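Local coordinates for protein transglutaminase elicitor (Phytophthora sojae, PDB 3TW5) that probably cross-links proteins by joining glutamine to lysine side chains, as a transglutaminase, and acts as an elicitor of plant innate immunity, at residues 199-211 and 319-333. The protein carries 1 engineered substitution. Residues are numbered along the deposited sequence; the frame is centred on the assembly and turned at random.
Sequences DLNPAYFHIASAN and GEWVYGSDDDHPDFL
Leu-200 points CD2 at Leu-333 CD1, 3.8 Å away, and the two side chains cross at about a right angle. With chi1 at 179°, Leu-200 CG is turned from its own N and CD2 joins CB against Pro-330 O. The other methyl of Leu-333, CD2, packs on Ala-208 CB. Phe-205 meets Pro-330 CG with CE1 and Trp-321 CH2 with CD2, the two ring planes at 51°.

Pro-202 sits flat over one indole face. Its CB is 3.6 Å from the centroid of the six-membered ring of Trp-321, a CH-pi contact. On the opposite face lie Ser-325 O and His-329 CG, both toward the rim; Trp-321 NE1 sits over the centre of the imidazole. At the indole edge, Trp-321 NE1 gives a hydrogen bond of 2.8 Å to Leu-200 O. The acceptor lies near the ring plane, but the bond is bent (141° at the hydrogen).

Farther out, Asn-201 OD1 accepts from Ala-203 N at 2.9 Å, on a lone pair. Gly-319 passes close to this turn and pairs with Glu-1 through the backbone. The arrangement is an N-capped helix start, packed against the end of strand 316-321 and the loop leading to strand 333-336 of the large antiparallel sheet.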
ATOM      1  N   ASP A 199      -3.264 -15.287   6.679  1.00 48.92           N
ATOM      2  CA  ASP A 199      -2.428 -16.205   5.904  1.00 48.89           C
ATOM      3  C   ASP A 199      -2.747 -16.190   4.402  1.00 48.40           C
ATOM      4  O   ASP A 199      -3.881 -15.919   3.985  1.00 48.52           O
ATOM      5  CB  ASP A 199      -2.499 -17.633   6.469  1.00 49.42           C
ATOM      6  CG  ASP A 199      -3.933 -18.125   6.654  1.00 50.23           C
ATOM      7  OD1 ASP A 199      -4.668 -18.243   5.644  1.00 50.68           O
ATOM      8  OD2 ASP A 199      -4.321 -18.402   7.814  1.00 50.84           O
ATOM      9  N   LEU A 200      -1.727 -16.500   3.605  1.00 47.47           N
ATOM     10  CA  LEU A 200      -1.779 -16.399   2.155  1.00 46.31           C
ATOM     11  C   LEU A 200      -0.882 -17.487   1.588  1.00 45.66           C
ATOM     12  O   LEU A 200       0.297 -17.562   1.940  1.00 45.73           O
ATOM     13  CB  LEU A 200      -1.268 -15.020   1.728  1.00 46.31           C
ATOM     14  CG  LEU A 200      -1.194 -14.624   0.253  1.00 46.18           C
ATOM     15  CD1 LEU A 200      -2.510 -14.040  -0.210  1.00 46.35           C
ATOM     16  CD2 LEU A 200      -0.082 -13.616   0.052  1.00 46.03           C
ATOM     17  N   ASN A 201      -1.438 -18.333   0.726  1.00 44.65           N
ATOM     18  CA  ASN A 201      -0.683 -19.432   0.125  1.00 43.62           C
ATOM     19  C   ASN A 201       0.502 -18.914  -0.694  1.00 42.93           C
ATOM     20  O   ASN A 201       0.335 -18.023  -1.528  1.00 42.96           O
ATOM     21  CB  ASN A 201      -1.597 -20.306  -0.741  1.00 43.66           C
ATOM     22  CG  ASN A 201      -1.028 -21.695  -0.978  1.00 43.73           C
ATOM     23  OD1 ASN A 201       0.077 -21.848  -1.491  1.00 43.92           O
ATOM     24  ND2 ASN A 201      -1.790 -22.716  -0.611  1.00 44.15           N
ATOM     25  N   PRO A 202       1.712 -19.456  -0.442  1.00 42.13           N
ATOM     26  CA  PRO A 202       2.901 -19.011  -1.170  1.00 41.47           C
ATOM     27  C   PRO A 202       2.856 -19.354  -2.660  1.00 40.86           C
ATOM     28  O   PRO A 202       3.491 -18.668  -3.465  1.00 40.72           O
ATOM     29  CB  PRO A 202       4.045 -19.750  -0.470  1.00 41.53           C
ATOM     30  CG  PRO A 202       3.409 -20.891   0.217  1.00 41.76           C
ATOM     31  CD  PRO A 202       2.043 -20.443   0.600  1.00 42.02           C
ATOM     32  N   ALA A 203       2.111 -20.398  -3.018  1.00 40.12           N
ATOM     33  CA  ALA A 203       1.844 -20.706  -4.421  1.00 39.42           C
ATOM     34  C   ALA A 203       1.128 -19.527  -5.059  1.00 38.99           C
ATOM     35  O   ALA A 203       1.545 -19.033  -6.109  1.00 39.00           O
ATOM     36  CB  ALA A 203       1.011 -21.965  -4.555  1.00 39.36           C
ATOM     37  N   TYR A 204       0.062 -19.066  -4.406  1.00 38.28           N
ATOM     38  CA  TYR A 204      -0.673 -17.911  -4.893  1.00 37.57           C
ATOM     39  C   TYR A 204       0.221 -16.669  -4.942  1.00 37.27           C
ATOM     40  O   TYR A 204       0.219 -15.943  -5.934  1.00 37.22           O
ATOM     41  CB  TYR A 204      -1.953 -17.646  -4.085  1.00 37.44           C
ATOM     42  CG  TYR A 204      -2.623 -16.374  -4.532  1.00 37.15           C
ATOM     43  CD1 TYR A 204      -3.237 -16.296  -5.780  1.00 36.98           C
ATOM     44  CD2 TYR A 204      -2.590 -15.231  -3.740  1.00 37.11           C
ATOM     45  CE1 TYR A 204      -3.819 -15.123  -6.218  1.00 37.02           C
ATOM     46  CE2 TYR A 204      -3.174 -14.048  -4.169  1.00 37.16           C
ATOM     47  CZ  TYR A 204      -3.786 -14.004  -5.410  1.00 37.08           C
ATOM     48  OH  TYR A 204      -4.362 -12.838  -5.845  1.00 37.17           O
ATOM     49  N   PHE A 205       0.989 -16.443  -3.880  1.00 36.83           N
ATOM     50  CA  PHE A 205       1.900 -15.301  -3.822  1.00 36.59           C
ATOM     51  C   PHE A 205       2.814 -15.240  -5.050  1.00 36.59           C
ATOM     52  O   PHE A 205       2.883 -14.209  -5.723  1.00 36.50           O
ATOM     53  CB  PHE A 205       2.723 -15.319  -2.526  1.00 36.49           C
ATOM     54  CG  PHE A 205       3.789 -14.256  -2.466  1.00 36.28           C
ATOM     55  CD1 PHE A 205       3.454 -12.923  -2.246  1.00 36.13           C
ATOM     56  CD2 PHE A 205       5.129 -14.587  -2.630  1.00 36.02           C
ATOM     57  CE1 PHE A 205       4.440 -11.940  -2.194  1.00 35.96           C
ATOM     58  CE2 PHE A 205       6.117 -13.609  -2.580  1.00 35.78           C
ATOM     59  CZ  PHE A 205       5.770 -12.285  -2.361  1.00 35.76           C
ATOM     60  N   HIS A 206       3.496 -16.350  -5.339  1.00 36.47           N
ATOM     61  CA  HIS A 206       4.418 -16.427  -6.475  1.00 36.26           C
ATOM     62  C   HIS A 206       3.692 -16.226  -7.802  1.00 36.11           C
ATOM     63  O   HIS A 206       4.097 -15.386  -8.603  1.00 36.18           O
ATOM     64  CB  HIS A 206       5.187 -17.757  -6.473  1.00 36.30           C
ATOM     65  CG  HIS A 206       6.349 -17.791  -7.422  1.00 36.21           C
ATOM     66  ND1 HIS A 206       7.623 -17.411  -7.054  1.00 36.12           N
ATOM     67  CD2 HIS A 206       6.430 -18.162  -8.722  1.00 36.00           C
ATOM     68  CE1 HIS A 206       8.437 -17.545  -8.087  1.00 35.92           C
ATOM     69  NE2 HIS A 206       7.738 -17.999  -9.112  1.00 35.87           N
ATOM     70  N   ILE A 207       2.616 -16.983  -8.016  1.00 35.88           N
ATOM     71  CA  ILE A 207       1.830 -16.910  -9.253  1.00 35.75           C
ATOM     72  C   ILE A 207       1.324 -15.488  -9.522  1.00 35.77           C
ATOM     73  O   ILE A 207       1.469 -14.977 -10.632  1.00 35.80           O
ATOM     74  CB  ILE A 207       0.650 -17.923  -9.249  1.00 35.74           C
ATOM     75  CG1 ILE A 207       1.182 -19.361  -9.294  1.00 35.57           C
ATOM     76  CG2 ILE A 207      -0.301 -17.668 -10.424  1.00 35.60           C
ATOM     77  CD1 ILE A 207       0.181 -20.411  -8.848  1.00 35.41           C
ATOM     78  N   ALA A 208       0.753 -14.854  -8.499  1.00 35.72           N
ATOM     79  CA  ALA A 208       0.244 -13.490  -8.613  1.00 35.60           C
ATOM     80  C   ALA A 208       1.360 -12.486  -8.890  1.00 35.58           C
ATOM     81  O   ALA A 208       1.260 -11.696  -9.826  1.00 35.62           O
ATOM     82  CB  ALA A 208      -0.535 -13.097  -7.360  1.00 35.56           C
ATOM     83  N   SER A 209       2.423 -12.536  -8.086  1.00 35.57           N
ATOM     84  CA  SER A 209       3.534 -11.587  -8.193  1.00 35.56           C
ATOM     85  C   SER A 209       4.233 -11.659  -9.544  1.00 35.67           C
ATOM     86  O   SER A 209       4.560 -10.630 -10.130  1.00 35.76           O
ATOM     87  CB  SER A 209       4.547 -11.802  -7.068  1.00 35.47           C
ATOM     88  OG  SER A 209       3.937 -11.689  -5.794  1.00 35.33           O
ATOM     89  N   ALA A 210       4.444 -12.877 -10.035  1.00 35.92           N
ATOM     90  CA  ALA A 210       5.123 -13.097 -11.311  1.00 36.09           C
ATOM     91  C   ALA A 210       4.277 -12.656 -12.508  1.00 36.18           C
ATOM     92  O   ALA A 210       4.788 -12.022 -13.431  1.00 36.17           O
ATOM     93  CB  ALA A 210       5.538 -14.560 -11.453  1.00 36.05           C
ATOM     94  N   ASN A 211       2.990 -12.995 -12.483  1.00 36.30           N
ATOM     95  CA  ASN A 211       2.063 -12.618 -13.550  1.00 36.46           C
ATOM     96  C   ASN A 211       1.794 -11.111 -13.618  1.00 36.65           C
ATOM     97  O   ASN A 211       1.876 -10.515 -14.690  1.00 36.63           O
ATOM     98  CB  ASN A 211       0.744 -13.388 -13.421  1.00 36.34           C
ATOM     99  CG  ASN A 211       0.806 -14.768 -14.046  1.00 36.32           C
ATOM    100  OD1 ASN A 211       0.537 -14.932 -15.238  1.00 36.56           O
ATOM    101  ND2 ASN A 211       1.139 -15.771 -13.243  1.00 36.19           N
ATOM    102  N   GLY A 319       2.050 -24.956  -2.158  1.00 41.53           N
ATOM    103  CA  GLY A 319       3.257 -24.415  -1.549  1.00 41.67           C
ATOM    104  C   GLY A 319       3.237 -24.445  -0.035  1.00 41.82           C
ATOM    105  O   GLY A 319       2.205 -24.736   0.576  1.00 41.89           O
ATOM    106  N   GLU A 320       4.392 -24.151   0.561  1.00 41.93           N
ATOM    107  CA  GLU A 320       4.548 -24.055   2.013  1.00 42.17           C
ATOM    108  C   GLU A 320       5.595 -23.000   2.353  1.00 42.34           C
ATOM    109  O   GLU A 320       6.649 -22.953   1.724  1.00 42.45           O
ATOM    110  CB  GLU A 320       4.977 -25.402   2.607  1.00 42.06           C
ATOM    111  CG  GLU A 320       3.875 -26.459   2.714  1.00 42.17           C
ATOM    112  CD  GLU A 320       2.823 -26.139   3.770  1.00 42.22           C
ATOM    113  OE1 GLU A 320       3.116 -25.363   4.707  1.00 42.31           O
ATOM    114  OE2 GLU A 320       1.702 -26.678   3.666  1.00 42.17           O
ATOM    115  N   TRP A 321       5.304 -22.157   3.342  1.00 42.64           N
ATOM    116  CA  TRP A 321       6.267 -21.164   3.818  1.00 43.00           C
ATOM    117  C   TRP A 321       7.353 -21.823   4.672  1.00 43.57           C
ATOM    118  O   TRP A 321       7.068 -22.728   5.457  1.00 43.66           O
ATOM    119  CB  TRP A 321       5.571 -20.079   4.643  1.00 42.75           C
ATOM    120  CG  TRP A 321       4.551 -19.257   3.909  1.00 42.11           C
ATOM    121  CD1 TRP A 321       3.196 -19.332   4.040  1.00 41.92           C
ATOM    122  CD2 TRP A 321       4.804 -18.220   2.952  1.00 41.69           C
ATOM    123  NE1 TRP A 321       2.588 -18.412   3.223  1.00 41.57           N
ATOM    124  CE2 TRP A 321       3.551 -17.718   2.541  1.00 41.59           C
ATOM    125  CE3 TRP A 321       5.967 -17.671   2.398  1.00 41.57           C
ATOM    126  CZ2 TRP A 321       3.426 -16.691   1.601  1.00 41.46           C
ATOM    127  CZ3 TRP A 321       5.842 -16.649   1.460  1.00 41.36           C
ATOM    128  CH2 TRP A 321       4.580 -16.172   1.073  1.00 41.37           C
ATOM    129  N   VAL A 322       8.595 -21.366   4.514  1.00 44.41           N
ATOM    130  CA  VAL A 322       9.728 -21.875   5.299  1.00 45.27           C
ATOM    131  C   VAL A 322      10.609 -20.734   5.822  1.00 46.12           C
ATOM    132  O   VAL A 322      10.355 -19.566   5.527  1.00 46.20           O
ATOM    133  CB  VAL A 322      10.604 -22.887   4.495  1.00 45.09           C
ATOM    134  CG1 VAL A 322       9.796 -24.114   4.077  1.00 44.86           C
ATOM    135  CG2 VAL A 322      11.250 -22.222   3.283  1.00 44.90           C
ATOM    136  N   TYR A 323      11.636 -21.087   6.599  1.00 47.32           N
ATOM    137  CA  TYR A 323      12.653 -20.141   7.094  1.00 48.58           C
ATOM    138  C   TYR A 323      12.100 -18.870   7.749  1.00 49.28           C
ATOM    139  O   TYR A 323      12.621 -17.767   7.526  1.00 49.49           O
ATOM    140  CB  TYR A 323      13.648 -19.753   5.983  1.00 48.68           C
ATOM    141  CG  TYR A 323      14.751 -20.755   5.707  1.00 49.22           C
ATOM    142  CD1 TYR A 323      15.257 -21.573   6.719  1.00 49.65           C
ATOM    143  CD2 TYR A 323      15.316 -20.856   4.433  1.00 49.50           C
ATOM    144  CE1 TYR A 323      16.279 -22.490   6.461  1.00 50.10           C
ATOM    145  CE2 TYR A 323      16.339 -21.766   4.164  1.00 49.83           C
ATOM    146  CZ  TYR A 323      16.816 -22.580   5.184  1.00 50.09           C
ATOM    147  OH  TYR A 323      17.829 -23.480   4.931  1.00 50.37           O
ATOM    148  N   GLY A 324      11.053 -19.015   8.553  1.00 50.04           N
ATOM    149  CA  GLY A 324      10.517 -17.878   9.295  1.00 51.18           C
ATOM    150  C   GLY A 324       9.692 -16.901   8.475  1.00 51.83           C
ATOM    151  O   GLY A 324       9.234 -15.885   9.002  1.00 51.96           O
ATOM    152  N   SER A 325       9.514 -17.195   7.186  1.00 52.56           N
ATOM    153  CA  SER A 325       8.489 -16.533   6.374  1.00 53.28           C
ATOM    154  C   SER A 325       7.134 -17.173   6.678  1.00 53.81           C
ATOM    155  O   SER A 325       6.123 -16.855   6.052  1.00 53.96           O
ATOM    156  CB  SER A 325       8.814 -16.622   4.880  1.00 53.14           C
ATOM    157  OG  SER A 325       9.738 -15.618   4.494  1.00 53.13           O
ATOM    158  N   ASP A 326       7.147 -18.086   7.649  1.00 54.63           N
ATOM    159  CA  ASP A 326       5.958 -18.734   8.190  1.00 55.35           C
ATOM    160  C   ASP A 326       5.062 -17.728   8.922  1.00 55.61           C
ATOM    161  O   ASP A 326       3.836 -17.782   8.807  1.00 55.70           O
ATOM    162  CB  ASP A 326       6.386 -19.859   9.143  1.00 55.61           C
ATOM    163  CG  ASP A 326       5.235 -20.772   9.539  1.00 56.23           C
ATOM    164  OD1 ASP A 326       4.578 -21.349   8.638  1.00 56.48           O
ATOM    165  OD2 ASP A 326       5.002 -20.925  10.760  1.00 56.62           O
ATOM    166  N   ASP A 327       5.685 -16.816   9.670  1.00 55.96           N
ATOM    167  CA  ASP A 327       4.968 -15.757  10.385  1.00 56.21           C
ATOM    168  C   ASP A 327       5.055 -14.427   9.644  1.00 56.17           C
ATOM    169  O   ASP A 327       4.174 -13.574   9.778  1.00 56.30           O
ATOM    170  CB  ASP A 327       5.526 -15.582  11.806  1.00 56.39           C
ATOM    171  CG  ASP A 327       5.311 -16.811  12.683  1.00 56.85           C
ATOM    172  OD1 ASP A 327       4.367 -17.591  12.418  1.00 57.30           O
ATOM    173  OD2 ASP A 327       6.089 -16.994  13.646  1.00 57.04           O
ATOM    174  N   ASP A 328       6.119 -14.262   8.862  1.00 56.06           N
ATOM    175  CA  ASP A 328       6.426 -12.988   8.220  1.00 55.91           C
ATOM    176  C   ASP A 328       6.200 -13.021   6.705  1.00 55.62           C
ATOM    177  O   ASP A 328       7.150 -13.086   5.917  1.00 55.68           O
ATOM    178  CB  ASP A 328       7.864 -12.572   8.551  1.00 56.17           C
ATOM    179  CG  ASP A 328       8.179 -11.149   8.125  1.00 56.61           C
ATOM    180  OD1 ASP A 328       7.238 -10.346   7.924  1.00 57.21           O
ATOM    181  OD2 ASP A 328       9.381 -10.834   7.995  1.00 57.05           O
ATOM    182  N   HIS A 329       4.929 -12.971   6.314  1.00 55.14           N
ATOM    183  CA  HIS A 329       4.533 -12.957   4.908  1.00 54.65           C
ATOM    184  C   HIS A 329       3.267 -12.114   4.723  1.00 54.29           C
ATOM    185  O   HIS A 329       2.458 -12.012   5.650  1.00 54.42           O
ATOM    186  CB  HIS A 329       4.329 -14.387   4.388  1.00 54.67           C
ATOM    187  CG  HIS A 329       3.183 -15.114   5.023  1.00 54.78           C
ATOM    188  ND1 HIS A 329       1.910 -15.103   4.494  1.00 54.91           N
ATOM    189  CD2 HIS A 329       3.120 -15.882   6.136  1.00 54.92           C
ATOM    190  CE1 HIS A 329       1.112 -15.830   5.257  1.00 54.99           C
ATOM    191  NE2 HIS A 329       1.822 -16.314   6.261  1.00 54.93           N
ATOM    192  N   PRO A 330       3.090 -11.506   3.531  1.00 53.81           N
ATOM    193  CA  PRO A 330       1.944 -10.629   3.273  1.00 53.36           C
ATOM    194  C   PRO A 330       0.592 -11.282   3.560  1.00 52.94           C
ATOM    195  O   PRO A 330       0.368 -12.435   3.183  1.00 52.86           O
ATOM    196  CB  PRO A 330       2.073 -10.316   1.781  1.00 53.39           C
ATOM    197  CG  PRO A 330       3.512 -10.454   1.499  1.00 53.59           C
ATOM    198  CD  PRO A 330       3.976 -11.590   2.355  1.00 53.74           C
ATOM    199  N   ASP A 331      -0.288 -10.542   4.232  1.00 52.37           N
ATOM    200  CA  ASP A 331      -1.617 -11.039   4.584  1.00 51.84           C
ATOM    201  C   ASP A 331      -2.561 -11.069   3.385  1.00 51.23           C
ATOM    202  O   ASP A 331      -3.335 -12.016   3.224  1.00 51.20           O
ATOM    203  CB  ASP A 331      -2.228 -10.211   5.724  1.00 52.20           C
ATOM    204  CG  ASP A 331      -1.777 -10.679   7.104  1.00 52.71           C
ATOM    205  OD1 ASP A 331      -1.614 -11.905   7.308  1.00 53.30           O
ATOM    206  OD2 ASP A 331      -1.595  -9.819   7.994  1.00 53.25           O
ATOM    207  N   PHE A 332      -2.490 -10.034   2.550  1.00 50.35           N
ATOM    208  CA  PHE A 332      -3.353  -9.919   1.374  1.00 49.46           C
ATOM    209  C   PHE A 332      -2.730  -9.100   0.245  1.00 48.73           C
ATOM    210  O   PHE A 332      -1.797  -8.328   0.466  1.00 48.61           O
ATOM    211  CB  PHE A 332      -4.721  -9.335   1.757  1.00 49.69           C
ATOM    212  CG  PHE A 332      -4.643  -8.105   2.619  1.00 50.10           C
ATOM    213  CD1 PHE A 332      -4.318  -6.865   2.071  1.00 50.48           C
ATOM    214  CD2 PHE A 332      -4.916  -8.182   3.981  1.00 50.43           C
ATOM    215  CE1 PHE A 332      -4.252  -5.721   2.869  1.00 50.65           C
ATOM    216  CE2 PHE A 332      -4.853  -7.044   4.789  1.00 50.77           C
ATOM    217  CZ  PHE A 332      -4.523  -5.810   4.230  1.00 50.69           C
ATOM    218  N   LEU A 333      -3.252  -9.292  -0.962  1.00 47.79           N
ATOM    219  CA  LEU A 333      -2.856  -8.536  -2.148  1.00 46.86           C
ATOM    220  C   LEU A 333      -4.111  -7.968  -2.800  1.00 46.24           C
ATOM    221  O   LEU A 333      -5.095  -8.687  -2.986  1.00 46.11           O
ATOM    222  CB  LEU A 333      -2.150  -9.450  -3.157  1.00 47.02           C
ATOM    223  CG  LEU A 333      -0.651  -9.772  -3.119  1.00 47.08           C
ATOM    224  CD1 LEU A 333      -0.179 -10.339  -1.789  1.00 47.09           C
ATOM    225  CD2 LEU A 333      -0.316 -10.740  -4.247  1.00 47.06           C
TER